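Local coordinates for Ras-associated and pleckstrin homology domains-containing protein 1 (PDB 4GN1) that relays localized membrane signals to the actin machinery, bringing EVL and VASP to the leading edge and regulating lamellipodial dynamics, at residues 4-9 against 70-75. Numbering follows the deposited sequence.
Sequences KKLVIR and ENLLNW
Leu72 reaches the strand with a single methyl: CD1 lies 3.7 Å from Ile8 CG2 and 3.8 Å from Leu6 CD2, bridging two side chains that leave the same face of the strand. With CG anti to its carbonyl carbon (chi1 -69°), the Leu72 side chain projects across the gap, meeting Ile8 at about a right angle and Leu6 more obliquely. Ile8 touches with its CG2 methyl and not with its CG1-CD1 arm. The other Leu72 methyl, CD2, turns back over one face of the Trp75 indole, 3.6 Å above its plane and toward the rim. The Ile8 end is the buried one, where Leu83 of strand 83-87 also touches Ile8, Leu72 and Trp75. Toward Leu6 the contact opens to solvent, and no hydrogen bond spans the two segments, whose backbones remain 9.6 Å apart at Ile8 CA and Leu72 CA. Residues Leu72 to Trp75 form a type I turn, and Trp75 NE1 gives a hydrogen bond to Glu51 OE2. In this ubiquitin-like Ras-associating domain, the short helix 68-72 thus packs against strand 5-11, which pairs with strand 17-23 on one side and strand 83-87 on the other.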
ATOM      1  N   LYS A   4      16.056 -17.048 -15.829  1.00 41.16           N
ATOM      2  CA  LYS A   4      14.765 -17.626 -16.200  1.00 40.68           C
ATOM      3  C   LYS A   4      13.755 -16.593 -16.703  1.00 37.87           C
ATOM      4  O   LYS A   4      13.618 -15.493 -16.145  1.00 33.36           O
ATOM      5  CB  LYS A   4      14.149 -18.376 -15.021  1.00 42.53           C
ATOM      6  CG  LYS A   4      15.023 -19.452 -14.394  1.00 46.62           C
ATOM      7  CD  LYS A   4      14.919 -19.360 -12.871  1.00 47.96           C
ATOM      8  CE  LYS A   4      14.573 -20.688 -12.209  1.00 50.39           C
ATOM      9  NZ  LYS A   4      13.746 -20.431 -10.992  1.00 49.52           N
ATOM     10  N   LYS A   5      13.045 -16.994 -17.754  1.00 37.00           N
ATOM     11  CA  LYS A   5      11.983 -16.213 -18.369  1.00 34.89           C
ATOM     12  C   LYS A   5      10.627 -16.659 -17.844  1.00 33.25           C
ATOM     13  O   LYS A   5      10.434 -17.835 -17.511  1.00 33.17           O
ATOM     14  CB  LYS A   5      12.006 -16.433 -19.878  1.00 37.72           C
ATOM     15  CG  LYS A   5      13.366 -16.267 -20.534  1.00 40.14           C
ATOM     16  CD  LYS A   5      13.722 -14.797 -20.653  1.00 41.60           C
ATOM     17  CE  LYS A   5      15.220 -14.580 -20.676  1.00 42.66           C
ATOM     18  NZ  LYS A   5      15.411 -13.113 -20.773  1.00 43.71           N
ATOM     19  N   LEU A   6       9.679 -15.728 -17.785  1.00 30.05           N
ATOM     20  CA  LEU A   6       8.282 -16.069 -17.472  1.00 27.56           C
ATOM     21  C   LEU A   6       7.287 -15.185 -18.222  1.00 25.98           C
ATOM     22  O   LEU A   6       7.401 -13.961 -18.205  1.00 25.29           O
ATOM     23  CB  LEU A   6       8.010 -15.998 -15.961  1.00 25.84           C
ATOM     24  CG  LEU A   6       6.549 -16.164 -15.510  1.00 24.95           C
ATOM     25  CD1 LEU A   6       6.106 -17.617 -15.414  1.00 24.73           C
ATOM     26  CD2 LEU A   6       6.366 -15.489 -14.161  1.00 23.66           C
ATOM     27  N   VAL A   7       6.310 -15.824 -18.864  1.00 25.20           N
ATOM     28  CA  VAL A   7       5.191 -15.138 -19.484  1.00 23.49           C
ATOM     29  C   VAL A   7       4.059 -14.939 -18.476  1.00 22.49           C
ATOM     30  O   VAL A   7       3.489 -15.894 -17.971  1.00 22.31           O
ATOM     31  CB  VAL A   7       4.688 -15.863 -20.747  1.00 24.77           C
ATOM     32  CG1 VAL A   7       3.758 -14.953 -21.539  1.00 24.60           C
ATOM     33  CG2 VAL A   7       5.859 -16.280 -21.635  1.00 24.86           C
ATOM     34  N   ILE A   8       3.780 -13.676 -18.159  1.00 20.99           N
ATOM     35  CA  ILE A   8       2.666 -13.307 -17.296  1.00 19.85           C
ATOM     36  C   ILE A   8       1.475 -12.841 -18.132  1.00 19.92           C
ATOM     37  O   ILE A   8       1.631 -12.458 -19.289  1.00 20.03           O
ATOM     38  CB  ILE A   8       3.068 -12.198 -16.295  1.00 18.41           C
ATOM     39  CG1 ILE A   8       3.454 -10.914 -17.032  1.00 18.20           C
ATOM     40  CG2 ILE A   8       4.230 -12.677 -15.445  1.00 17.86           C
ATOM     41  CD1 ILE A   8       3.578  -9.703 -16.141  1.00 17.93           C
ATOM     42  N   ARG A   9       0.288 -12.902 -17.541  1.00 20.54           N
ATOM     43  CA  ARG A   9      -0.911 -12.348 -18.157  1.00 21.97           C
ATOM     44  C   ARG A   9      -1.334 -11.144 -17.352  1.00 20.17           C
ATOM     45  O   ARG A   9      -1.451 -11.224 -16.135  1.00 18.69           O
ATOM     46  CB  ARG A   9      -2.055 -13.365 -18.196  1.00 24.77           C
ATOM     47  CG  ARG A   9      -3.220 -12.952 -19.079  1.00 27.48           C
ATOM     48  CD  ARG A   9      -4.072 -14.154 -19.463  1.00 32.62           C
ATOM     49  NE  ARG A   9      -4.972 -14.580 -18.390  1.00 35.98           N
ATOM     50  CZ  ARG A   9      -6.249 -14.194 -18.279  1.00 39.66           C
ATOM     51  NH1 ARG A   9      -6.783 -13.368 -19.189  1.00 41.42           N
ATOM     52  NH2 ARG A   9      -7.007 -14.644 -17.268  1.00 38.96           N
ATOM     53  N   GLU A  70       9.698 -12.748  -7.963  1.00 18.84           N
ATOM     54  CA  GLU A  70       9.756 -13.136  -6.549  1.00 20.98           C
ATOM     55  C   GLU A  70       8.428 -12.982  -5.829  1.00 20.25           C
ATOM     56  O   GLU A  70       8.079 -13.798  -4.981  1.00 20.99           O
ATOM     57  CB  GLU A  70      10.895 -12.396  -5.839  1.00 23.75           C
ATOM     58  CG  GLU A  70      10.712 -12.002  -4.377  1.00 27.29           C
ATOM     59  CD  GLU A  70      11.820 -11.033  -3.947  1.00 30.95           C
ATOM     60  OE1 GLU A  70      11.554  -9.973  -3.359  1.00 31.64           O
ATOM     61  OE2 GLU A  70      12.987 -11.297  -4.272  1.00 34.32           O
ATOM     62  N   ASN A  71       7.672 -11.954  -6.175  1.00 19.48           N
ATOM     63  CA  ASN A  71       6.387 -11.793  -5.551  1.00 19.36           C
ATOM     64  C   ASN A  71       5.384 -12.827  -6.038  1.00 19.56           C
ATOM     65  O   ASN A  71       4.563 -13.331  -5.255  1.00 19.50           O
ATOM     66  CB  ASN A  71       5.899 -10.376  -5.747  1.00 19.45           C
ATOM     67  CG  ASN A  71       6.503  -9.436  -4.722  1.00 20.29           C
ATOM     68  OD1 ASN A  71       6.260  -9.571  -3.532  1.00 21.64           O
ATOM     69  ND2 ASN A  71       7.308  -8.506  -5.171  1.00 20.87           N
ATOM     70  N   LEU A  72       5.494 -13.172  -7.319  1.00 19.02           N
ATOM     71  CA  LEU A  72       4.572 -14.085  -7.950  1.00 19.47           C
ATOM     72  C   LEU A  72       4.736 -15.495  -7.414  1.00 20.57           C
ATOM     73  O   LEU A  72       3.750 -16.227  -7.341  1.00 21.82           O
ATOM     74  CB  LEU A  72       4.729 -14.083  -9.470  1.00 19.08           C
ATOM     75  CG  LEU A  72       4.327 -12.875 -10.318  1.00 19.36           C
ATOM     76  CD1 LEU A  72       4.358 -13.292 -11.783  1.00 19.95           C
ATOM     77  CD2 LEU A  72       2.958 -12.291  -9.970  1.00 19.42           C
ATOM     78  N   LEU A  73       5.958 -15.874  -7.043  1.00 20.79           N
ATOM     79  CA  LEU A  73       6.199 -17.171  -6.415  1.00 22.46           C
ATOM     80  C   LEU A  73       5.416 -17.353  -5.099  1.00 23.34           C
ATOM     81  O   LEU A  73       5.160 -18.480  -4.697  1.00 24.61           O
ATOM     82  CB  LEU A  73       7.693 -17.420  -6.180  1.00 22.19           C
ATOM     83  CG  LEU A  73       8.565 -17.482  -7.427  1.00 22.18           C
ATOM     84  CD1 LEU A  73      10.029 -17.704  -7.090  1.00 22.70           C
ATOM     85  CD2 LEU A  73       8.068 -18.534  -8.404  1.00 22.67           C
ATOM     86  N   ASN A  74       5.037 -16.255  -4.446  1.00 22.49           N
ATOM     87  CA  ASN A  74       4.117 -16.328  -3.328  1.00 23.80           C
ATOM     88  C   ASN A  74       2.704 -16.792  -3.654  1.00 24.08           C
ATOM     89  O   ASN A  74       1.944 -17.114  -2.770  1.00 25.65           O
ATOM     90  CB  ASN A  74       4.052 -14.992  -2.622  1.00 24.17           C
ATOM     91  CG  ASN A  74       5.327 -14.676  -1.909  1.00 24.86           C
ATOM     92  OD1 ASN A  74       6.009 -15.567  -1.409  1.00 27.29           O
ATOM     93  ND2 ASN A  74       5.666 -13.410  -1.858  1.00 25.12           N
ATOM     94  N   TRP A  75       2.342 -16.831  -4.917  1.00 24.16           N
ATOM     95  CA  TRP A  75       0.982 -17.206  -5.282  1.00 25.02           C
ATOM     96  C   TRP A  75       0.808 -18.687  -5.124  1.00 26.84           C
ATOM     97  O   TRP A  75       1.784 -19.429  -5.221  1.00 29.40           O
ATOM     98  CB  TRP A  75       0.718 -16.783  -6.720  1.00 23.06           C
ATOM     99  CG  TRP A  75       0.527 -15.287  -6.919  1.00 22.38           C
ATOM    100  CD1 TRP A  75       0.860 -14.242  -6.046  1.00 20.88           C
ATOM    101  CD2 TRP A  75      -0.026 -14.617  -8.126  1.00 21.47           C
ATOM    102  NE1 TRP A  75       0.537 -13.023  -6.602  1.00 20.23           N
ATOM    103  CE2 TRP A  75       0.010 -13.176  -7.846  1.00 20.39           C
ATOM    104  CE3 TRP A  75      -0.534 -15.062  -9.351  1.00 21.43           C
ATOM    105  CZ2 TRP A  75      -0.463 -12.246  -8.751  1.00 19.92           C
ATOM    106  CZ3 TRP A  75      -0.994 -14.114 -10.266  1.00 21.61           C
ATOM    107  CH2 TRP A  75      -0.962 -12.731  -9.966  1.00 20.91           C
TER